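Local coordinates for competence damage-inducible protein A (Klebsiella pneumoniae subsp. pneumoniae MGH 78578, PDB 5V01) that is of unknown function but belongs to the CinA family, some of whose members are nicotinamide-nucleotide amidases, at residues A[100-114]-A[126-138]. Residues are numbered along the deposited sequence; the frame is centred on the assembly and turned at random.
Sequences LALAGADIAIAVSGY and AGTVWFAWNFRGQ
I107, I109 and V111 on strand 107-113 form non-hydrogen-bonded antiparallel pairs with F135, W133 and F131 on strand 128-135. The strands are neighbours in the mixed five-stranded sheet of the CinA domain. A108-N134, A110-A132 and S112-W130 are the hydrogen-bonded pairs between them. The tight part is the face turned to helix 150-169, where both isoleucines meet aromatic rings. I109 CG1 lies 3.7 Å from W133 CD1, and W133 NE1 donates a hydrogen bond to A161 O in that helix. I107 CG1 sits at the edge of the F135 ring, 3.6 Å from F135 CD1. V111 CG1 presses closely on V129 CG1, at 3.5 Å. On the other face, with CG anti to the backbone N (chi1 178°), the N134 amide lies against L100 of helix 89-103. The two side chains cross at about a right angle, L100 CD2 3.7 Å from N134 OD1. That oxygen accepts from G137 N, an Asx motif overlapping the type I' turn 135-138. The looser, solvent side is at R136 and G137. R136 N donates to D106 O, and the side chains form a salt bridge. D106 OD2 is hydrogen-bonded to R32 N. D106 OD1 takes R136 NE at 3.1 Å and R136 NH2 at 2.9 Å, both from one face of its carboxylate.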
ATOM      1  N   LEU A 100      -8.795  -9.825   4.714  1.00 13.20           N
ATOM      2  CA  LEU A 100     -10.235  -9.688   4.959  1.00 13.83           C
ATOM      3  C   LEU A 100     -10.486  -9.626   6.472  1.00 14.02           C
ATOM      4  O   LEU A 100     -11.248  -8.774   6.930  1.00 16.55           O
ATOM      5  CB  LEU A 100     -11.011 -10.854   4.341  1.00 14.85           C
ATOM      6  CG  LEU A 100     -12.521 -10.709   4.280  1.00 16.85           C
ATOM      7  CD1 LEU A 100     -12.920  -9.819   3.123  1.00 18.96           C
ATOM      8  CD2 LEU A 100     -13.176 -12.081   4.138  1.00 18.69           C
ATOM      9  N   ALA A 101      -9.839 -10.529   7.228  1.00 16.04           N
ATOM     10  CA  ALA A 101      -9.986 -10.592   8.684  1.00 17.94           C
ATOM     11  C   ALA A 101      -9.436  -9.332   9.360  1.00 16.66           C
ATOM     12  O   ALA A 101     -10.097  -8.768  10.231  1.00 20.17           O
ATOM     13  CB  ALA A 101      -9.305 -11.830   9.236  1.00 20.01           C
ATOM     14  N   LEU A 102      -8.231  -8.901   8.980  1.00 14.70           N
ATOM     15  CA  LEU A 102      -7.631  -7.727   9.590  1.00 15.25           C
ATOM     16  C   LEU A 102      -8.493  -6.485   9.387  1.00 16.08           C
ATOM     17  O   LEU A 102      -8.719  -5.722  10.335  1.00 21.14           O
ATOM     18  CB  LEU A 102      -6.233  -7.521   9.028  1.00 15.13           C
ATOM     19  CG  LEU A 102      -5.439  -6.298   9.521  1.00 15.71           C
ATOM     20  CD1 LEU A 102      -5.189  -6.336  11.029  1.00 17.51           C
ATOM     21  CD2 LEU A 102      -4.090  -6.176   8.826  1.00 17.61           C
ATOM     22  N   ALA A 103      -8.946  -6.266   8.152  1.00 14.27           N
ATOM     23  CA  ALA A 103      -9.734  -5.071   7.807  1.00 16.36           C
ATOM     24  C   ALA A 103     -11.216  -5.134   8.198  1.00 16.86           C
ATOM     25  O   ALA A 103     -11.879  -4.113   8.237  1.00 21.20           O
ATOM     26  CB  ALA A 103      -9.599  -4.775   6.323  1.00 17.75           C
ATOM     27  N   GLY A 104     -11.751  -6.331   8.447  1.00 17.53           N
ATOM     28  CA  GLY A 104     -13.192  -6.480   8.703  1.00 19.46           C
ATOM     29  C   GLY A 104     -14.039  -6.103   7.497  1.00 19.89           C
ATOM     30  O   GLY A 104     -15.181  -5.664   7.634  1.00 23.95           O
ATOM     31  N   ALA A 105     -13.459  -6.288   6.316  1.00 17.56           N
ATOM     32  CA  ALA A 105     -14.052  -5.852   5.068  1.00 17.54           C
ATOM     33  C   ALA A 105     -14.993  -6.919   4.509  1.00 17.47           C
ATOM     34  O   ALA A 105     -15.051  -8.043   4.991  1.00 19.20           O
ATOM     35  CB  ALA A 105     -12.946  -5.556   4.067  1.00 17.08           C
ATOM     36  N   ASP A 106     -15.741  -6.532   3.487  1.00 15.97           N
ATOM     37  CA  ASP A 106     -16.608  -7.459   2.760  1.00 16.03           C
ATOM     38  C   ASP A 106     -15.884  -8.174   1.613  1.00 14.67           C
ATOM     39  O   ASP A 106     -16.202  -9.335   1.286  1.00 17.15           O
ATOM     40  CB  ASP A 106     -17.803  -6.696   2.198  1.00 17.40           C
ATOM     41  CG  ASP A 106     -18.592  -5.998   3.272  1.00 18.92           C
ATOM     42  OD1 ASP A 106     -19.332  -6.712   3.964  1.00 25.72           O
ATOM     43  OD2 ASP A 106     -18.495  -4.749   3.406  1.00 20.26           O
ATOM     44  N   ILE A 107     -14.958  -7.460   0.969  1.00 14.44           N
ATOM     45  CA  ILE A 107     -14.227  -7.970  -0.178  1.00 13.12           C
ATOM     46  C   ILE A 107     -12.746  -7.714   0.011  1.00 11.67           C
ATOM     47  O   ILE A 107     -12.359  -6.611   0.396  1.00 12.50           O
ATOM     48  CB  ILE A 107     -14.690  -7.322  -1.501  1.00 13.52           C
ATOM     49  CG1 ILE A 107     -16.184  -7.620  -1.741  1.00 15.57           C
ATOM     50  CG2 ILE A 107     -13.847  -7.805  -2.678  1.00 13.80           C
ATOM     51  CD1 ILE A 107     -16.881  -6.625  -2.631  1.00 14.80           C
ATOM     52  N   ALA A 108     -11.931  -8.725  -0.273  1.00 12.45           N
ATOM     53  CA  ALA A 108     -10.466  -8.613  -0.242  1.00 11.12           C
ATOM     54  C   ALA A 108      -9.913  -9.031  -1.600  1.00 11.99           C
ATOM     55  O   ALA A 108     -10.347 -10.021  -2.187  1.00 14.29           O
ATOM     56  CB  ALA A 108      -9.866  -9.484   0.868  1.00 12.63           C
ATOM     57  N   ILE A 109      -8.967  -8.259  -2.099  1.00 10.53           N
ATOM     58  CA  ILE A 109      -8.150  -8.650  -3.246  1.00 10.43           C
ATOM     59  C   ILE A 109      -6.741  -8.880  -2.769  1.00 10.25           C
ATOM     60  O   ILE A 109      -6.185  -8.023  -2.064  1.00 11.42           O
ATOM     61  CB  ILE A 109      -8.163  -7.606  -4.360  1.00 11.84           C
ATOM     62  CG1 ILE A 109      -9.592  -7.378  -4.843  1.00 13.47           C
ATOM     63  CG2 ILE A 109      -7.246  -8.037  -5.479  1.00 13.50           C
ATOM     64  CD1 ILE A 109      -9.756  -6.273  -5.847  1.00 15.04           C
ATOM     65  N   ALA A 110      -6.176 -10.025  -3.155  1.00 10.57           N
ATOM     66  CA  ALA A 110      -4.742 -10.280  -3.004  1.00 10.98           C
ATOM     67  C   ALA A 110      -4.117 -10.500  -4.364  1.00 10.62           C
ATOM     68  O   ALA A 110      -4.718 -11.133  -5.210  1.00 12.13           O
ATOM     69  CB  ALA A 110      -4.475 -11.470  -2.093  1.00 12.30           C
ATOM     70  N   VAL A 111      -2.902 -10.000  -4.531  1.00 10.39           N
ATOM     71  CA  VAL A 111      -2.152 -10.094  -5.781  1.00 10.43           C
ATOM     72  C   VAL A 111      -0.724 -10.491  -5.416  1.00 11.45           C
ATOM     73  O   VAL A 111      -0.106  -9.853  -4.591  1.00 11.90           O
ATOM     74  CB  VAL A 111      -2.148  -8.763  -6.547  1.00 11.79           C
ATOM     75  CG1 VAL A 111      -1.452  -8.924  -7.883  1.00 13.15           C
ATOM     76  CG2 VAL A 111      -3.556  -8.232  -6.741  1.00 13.41           C
ATOM     77  N   SER A 112      -0.208 -11.526  -6.055  1.00 11.36           N
ATOM     78  CA  SER A 112       1.169 -11.971  -5.845  1.00 12.73           C
ATOM     79  C   SER A 112       1.730 -12.507  -7.138  1.00 13.54           C
ATOM     80  O   SER A 112       1.134 -13.410  -7.728  1.00 15.79           O
ATOM     81  CB  SER A 112       1.216 -13.029  -4.756  1.00 13.42           C
ATOM     82  OG  SER A 112       2.550 -13.372  -4.444  1.00 17.29           O
ATOM     83  N   GLY A 113       2.873 -11.989  -7.568  1.00 14.07           N
ATOM     84  CA  GLY A 113       3.455 -12.375  -8.836  1.00 15.53           C
ATOM     85  C   GLY A 113       4.928 -12.067  -8.936  1.00 15.68           C
ATOM     86  O   GLY A 113       5.564 -11.621  -7.974  1.00 17.80           O
ATOM     87  N   TYR A 114       5.463 -12.366 -10.116  1.00 18.44           N
ATOM     88  CA  TYR A 114       6.822 -12.000 -10.508  1.00 20.53           C
ATOM     89  C   TYR A 114       6.679 -10.913 -11.567  1.00 21.97           C
ATOM     90  O   TYR A 114       6.330 -11.204 -12.714  1.00 24.83           O
ATOM     91  CB  TYR A 114       7.607 -13.196 -11.073  1.00 24.74           C
ATOM     92  CG  TYR A 114       7.783 -14.310 -10.087  1.00 25.09           C
ATOM     93  CD1 TYR A 114       8.622 -14.160  -8.971  1.00 25.91           C
ATOM     94  CD2 TYR A 114       7.100 -15.522 -10.250  1.00 23.69           C
ATOM     95  CE1 TYR A 114       8.766 -15.181  -8.053  1.00 25.98           C
ATOM     96  CE2 TYR A 114       7.249 -16.553  -9.335  1.00 24.38           C
ATOM     97  CZ  TYR A 114       8.071 -16.370  -8.238  1.00 25.86           C
ATOM     98  OH  TYR A 114       8.224 -17.386  -7.326  1.00 28.68           O
ATOM     99  N   ALA A 126       8.725 -14.769 -15.569  1.00 34.25           N
ATOM    100  CA  ALA A 126       8.487 -13.356 -15.268  1.00 31.11           C
ATOM    101  C   ALA A 126       7.195 -12.930 -15.952  1.00 27.42           C
ATOM    102  O   ALA A 126       6.927 -13.321 -17.082  1.00 31.20           O
ATOM    103  CB  ALA A 126       9.647 -12.492 -15.748  1.00 37.39           C
ATOM    104  N   GLY A 127       6.386 -12.168 -15.236  1.00 25.47           N
ATOM    105  CA  GLY A 127       5.093 -11.740 -15.737  1.00 24.97           C
ATOM    106  C   GLY A 127       3.923 -12.549 -15.200  1.00 21.23           C
ATOM    107  O   GLY A 127       2.768 -12.162 -15.391  1.00 22.73           O
ATOM    108  N   THR A 128       4.204 -13.661 -14.525  1.00 20.98           N
ATOM    109  CA  THR A 128       3.164 -14.491 -13.940  1.00 19.96           C
ATOM    110  C   THR A 128       2.634 -13.857 -12.661  1.00 18.02           C
ATOM    111  O   THR A 128       3.400 -13.573 -11.750  1.00 18.21           O
ATOM    112  CB  THR A 128       3.684 -15.880 -13.582  1.00 21.15           C
ATOM    113  OG1 THR A 128       4.286 -16.498 -14.733  1.00 24.35           O
ATOM    114  CG2 THR A 128       2.544 -16.763 -13.051  1.00 23.40           C
ATOM    115  N   VAL A 129       1.319 -13.657 -12.601  1.00 17.12           N
ATOM    116  CA  VAL A 129       0.681 -13.006 -11.456  1.00 14.43           C
ATOM    117  C   VAL A 129      -0.577 -13.778 -11.065  1.00 14.43           C
ATOM    118  O   VAL A 129      -1.414 -14.077 -11.937  1.00 16.18           O
ATOM    119  CB  VAL A 129       0.318 -11.535 -11.749  1.00 15.46           C
ATOM    120  CG1 VAL A 129      -0.267 -10.879 -10.495  1.00 14.61           C
ATOM    121  CG2 VAL A 129       1.518 -10.749 -12.265  1.00 17.57           C
ATOM    122  N   TRP A 130      -0.680 -14.126  -9.784  1.00 13.74           N
ATOM    123  CA  TRP A 130      -1.867 -14.713  -9.193  1.00 13.57           C
ATOM    124  C   TRP A 130      -2.736 -13.662  -8.505  1.00 12.66           C
ATOM    125  O   TRP A 130      -2.220 -12.749  -7.845  1.00 12.78           O
ATOM    126  CB  TRP A 130      -1.510 -15.818  -8.189  1.00 14.05           C
ATOM    127  CG  TRP A 130      -1.261 -17.169  -8.800  1.00 15.19           C
ATOM    128  CD1 TRP A 130      -0.048 -17.731  -9.108  1.00 16.21           C
ATOM    129  CD2 TRP A 130      -2.252 -18.130  -9.150  1.00 16.52           C
ATOM    130  NE1 TRP A 130      -0.227 -18.977  -9.646  1.00 17.98           N
ATOM    131  CE2 TRP A 130      -1.569 -19.260  -9.675  1.00 16.89           C
ATOM    132  CE3 TRP A 130      -3.646 -18.162  -9.061  1.00 16.79           C
ATOM    133  CZ2 TRP A 130      -2.243 -20.407 -10.118  1.00 18.94           C
ATOM    134  CZ3 TRP A 130      -4.312 -19.300  -9.519  1.00 17.59           C
ATOM    135  CH2 TRP A 130      -3.608 -20.405 -10.027  1.00 18.06           C
ATOM    136  N   PHE A 131      -4.040 -13.824  -8.658  1.00 12.60           N
ATOM    137  CA  PHE A 131      -5.049 -12.960  -8.096  1.00 12.46           C
ATOM    138  C   PHE A 131      -6.015 -13.773  -7.274  1.00 11.83           C
ATOM    139  O   PHE A 131      -6.360 -14.902  -7.696  1.00 13.17           O
ATOM    140  CB  PHE A 131      -5.862 -12.299  -9.226  1.00 12.29           C
ATOM    141  CG  PHE A 131      -5.046 -11.402 -10.119  1.00 12.63           C
ATOM    142  CD1 PHE A 131      -4.314 -11.928 -11.157  1.00 13.25           C
ATOM    143  CD2 PHE A 131      -4.993 -10.022  -9.884  1.00 12.70           C
ATOM    144  CE1 PHE A 131      -3.538 -11.117 -11.958  1.00 13.79           C
ATOM    145  CE2 PHE A 131      -4.221  -9.204 -10.687  1.00 12.50           C
ATOM    146  CZ  PHE A 131      -3.504  -9.737 -11.735  1.00 13.84           C
ATOM    147  N   ALA A 132      -6.498 -13.205  -6.175  1.00 11.26           N
ATOM    148  CA  ALA A 132      -7.643 -13.726  -5.426  1.00 12.68           C
ATOM    149  C   ALA A 132      -8.635 -12.612  -5.155  1.00 12.15           C
ATOM    150  O   ALA A 132      -8.216 -11.507  -4.764  1.00 12.51           O
ATOM    151  CB  ALA A 132      -7.200 -14.335  -4.115  1.00 14.40           C
ATOM    152  N   TRP A 133      -9.920 -12.880  -5.370  1.00 12.82           N
ATOM    153  CA  TRP A 133     -10.995 -11.975  -4.995  1.00 12.92           C
ATOM    154  C   TRP A 133     -11.849 -12.767  -4.018  1.00 13.35           C
ATOM    155  O   TRP A 133     -12.387 -13.832  -4.375  1.00 15.56           O
ATOM    156  CB  TRP A 133     -11.824 -11.515  -6.206  1.00 13.78           C
ATOM    157  CG  TRP A 133     -11.067 -10.856  -7.280  1.00 12.79           C
ATOM    158  CD1 TRP A 133     -10.992  -9.485  -7.526  1.00 12.29           C
ATOM    159  CD2 TRP A 133     -10.333 -11.481  -8.333  1.00 13.51           C
ATOM    160  NE1 TRP A 133     -10.242  -9.256  -8.637  1.00 13.44           N
ATOM    161  CE2 TRP A 133      -9.814 -10.449  -9.152  1.00 12.68           C
ATOM    162  CE3 TRP A 133     -10.087 -12.817  -8.698  1.00 13.55           C
ATOM    163  CZ2 TRP A 133      -9.046 -10.711 -10.290  1.00 12.90           C
ATOM    164  CZ3 TRP A 133      -9.328 -13.063  -9.822  1.00 14.45           C
ATOM    165  CH2 TRP A 133      -8.829 -12.027 -10.612  1.00 14.18           C
ATOM    166  N   ASN A 134     -11.934 -12.289  -2.786  1.00 14.07           N
ATOM    167  CA  ASN A 134     -12.569 -12.967  -1.676  1.00 16.14           C
ATOM    168  C   ASN A 134     -13.765 -12.118  -1.248  1.00 15.35           C
ATOM    169  O   ASN A 134     -13.585 -11.030  -0.727  1.00 16.36           O
ATOM    170  CB  ASN A 134     -11.527 -13.192  -0.583  1.00 16.42           C
ATOM    171  CG  ASN A 134     -12.069 -13.850   0.659  1.00 17.91           C
ATOM    172  OD1 ASN A 134     -13.271 -13.874   0.908  1.00 20.16           O
ATOM    173  ND2 ASN A 134     -11.151 -14.350   1.483  1.00 20.22           N
ATOM    174  N   PHE A 135     -14.982 -12.606  -1.521  1.00 18.52           N
ATOM    175  CA  PHE A 135     -16.217 -11.931  -1.151  1.00 18.66           C
ATOM    176  C   PHE A 135     -16.769 -12.677   0.060  1.00 20.04           C
ATOM    177  O   PHE A 135     -17.321 -13.769  -0.080  1.00 24.93           O
ATOM    178  CB  PHE A 135     -17.222 -11.952  -2.332  1.00 19.42           C
ATOM    179  CG  PHE A 135     -18.583 -11.395  -2.002  1.00 19.45           C
ATOM    180  CD1 PHE A 135     -18.757 -10.139  -1.467  1.00 23.62           C
ATOM    181  CD2 PHE A 135     -19.707 -12.136  -2.299  1.00 21.80           C
ATOM    182  CE1 PHE A 135     -20.019  -9.637  -1.168  1.00 24.84           C
ATOM    183  CE2 PHE A 135     -20.976 -11.651  -2.010  1.00 23.96           C
ATOM    184  CZ  PHE A 135     -21.129 -10.414  -1.410  1.00 23.02           C
ATOM    185  N   ARG A 136     -16.608 -12.096   1.242  1.00 20.99           N
ATOM    186  CA  ARG A 136     -17.163 -12.629   2.490  1.00 22.92           C
ATOM    187  C   ARG A 136     -16.814 -14.102   2.738  1.00 25.01           C
ATOM    188  O   ARG A 136     -17.621 -14.844   3.288  1.00 33.98           O
ATOM    189  CB  ARG A 136     -18.686 -12.400   2.515  1.00 26.20           C
ATOM    190  CG  ARG A 136     -19.053 -10.928   2.515  1.00 24.66           C
ATOM    191  CD  ARG A 136     -20.545 -10.647   2.551  1.00 26.84           C
ATOM    192  NE  ARG A 136     -20.801  -9.267   2.963  1.00 28.50           N
ATOM    193  CZ  ARG A 136     -21.974  -8.639   2.874  1.00 28.71           C
ATOM    194  NH1 ARG A 136     -23.043  -9.250   2.367  1.00 31.52           N
ATOM    195  NH2 ARG A 136     -22.088  -7.382   3.300  1.00 30.07           N
ATOM    196  N   GLY A 137     -15.611 -14.515   2.328  1.00 25.68           N
ATOM    197  CA  GLY A 137     -15.243 -15.948   2.293  1.00 28.30           C
ATOM    198  C   GLY A 137     -15.265 -16.627   0.916  1.00 23.85           C
ATOM    199  O   GLY A 137     -14.521 -17.586   0.694  1.00 39.54           O
ATOM    200  N   GLN A 138     -16.145 -16.208   0.009  1.00 25.34           N
ATOM    201  CA  GLN A 138     -16.246 -16.915  -1.277  1.00 27.71           C
ATOM    202  C   GLN A 138     -15.045 -16.373  -2.081  1.00 29.16           C
ATOM    203  O   GLN A 138     -15.047 -15.207  -2.430  1.00 27.10           O
ATOM    204  CB  GLN A 138     -17.618 -16.685  -1.964  1.00 32.54           C
ATOM    205  CG  GLN A 138     -18.347 -17.956  -2.435  1.00 37.20           C
ATOM    206  CD  GLN A 138     -18.778 -18.874  -1.287  1.00 42.65           C
ATOM    207  OE1 GLN A 138     -19.201 -18.412  -0.224  1.00 47.90           O
ATOM    208  NE2 GLN A 138     -18.674 -20.178  -1.501  1.00 53.22           N
TER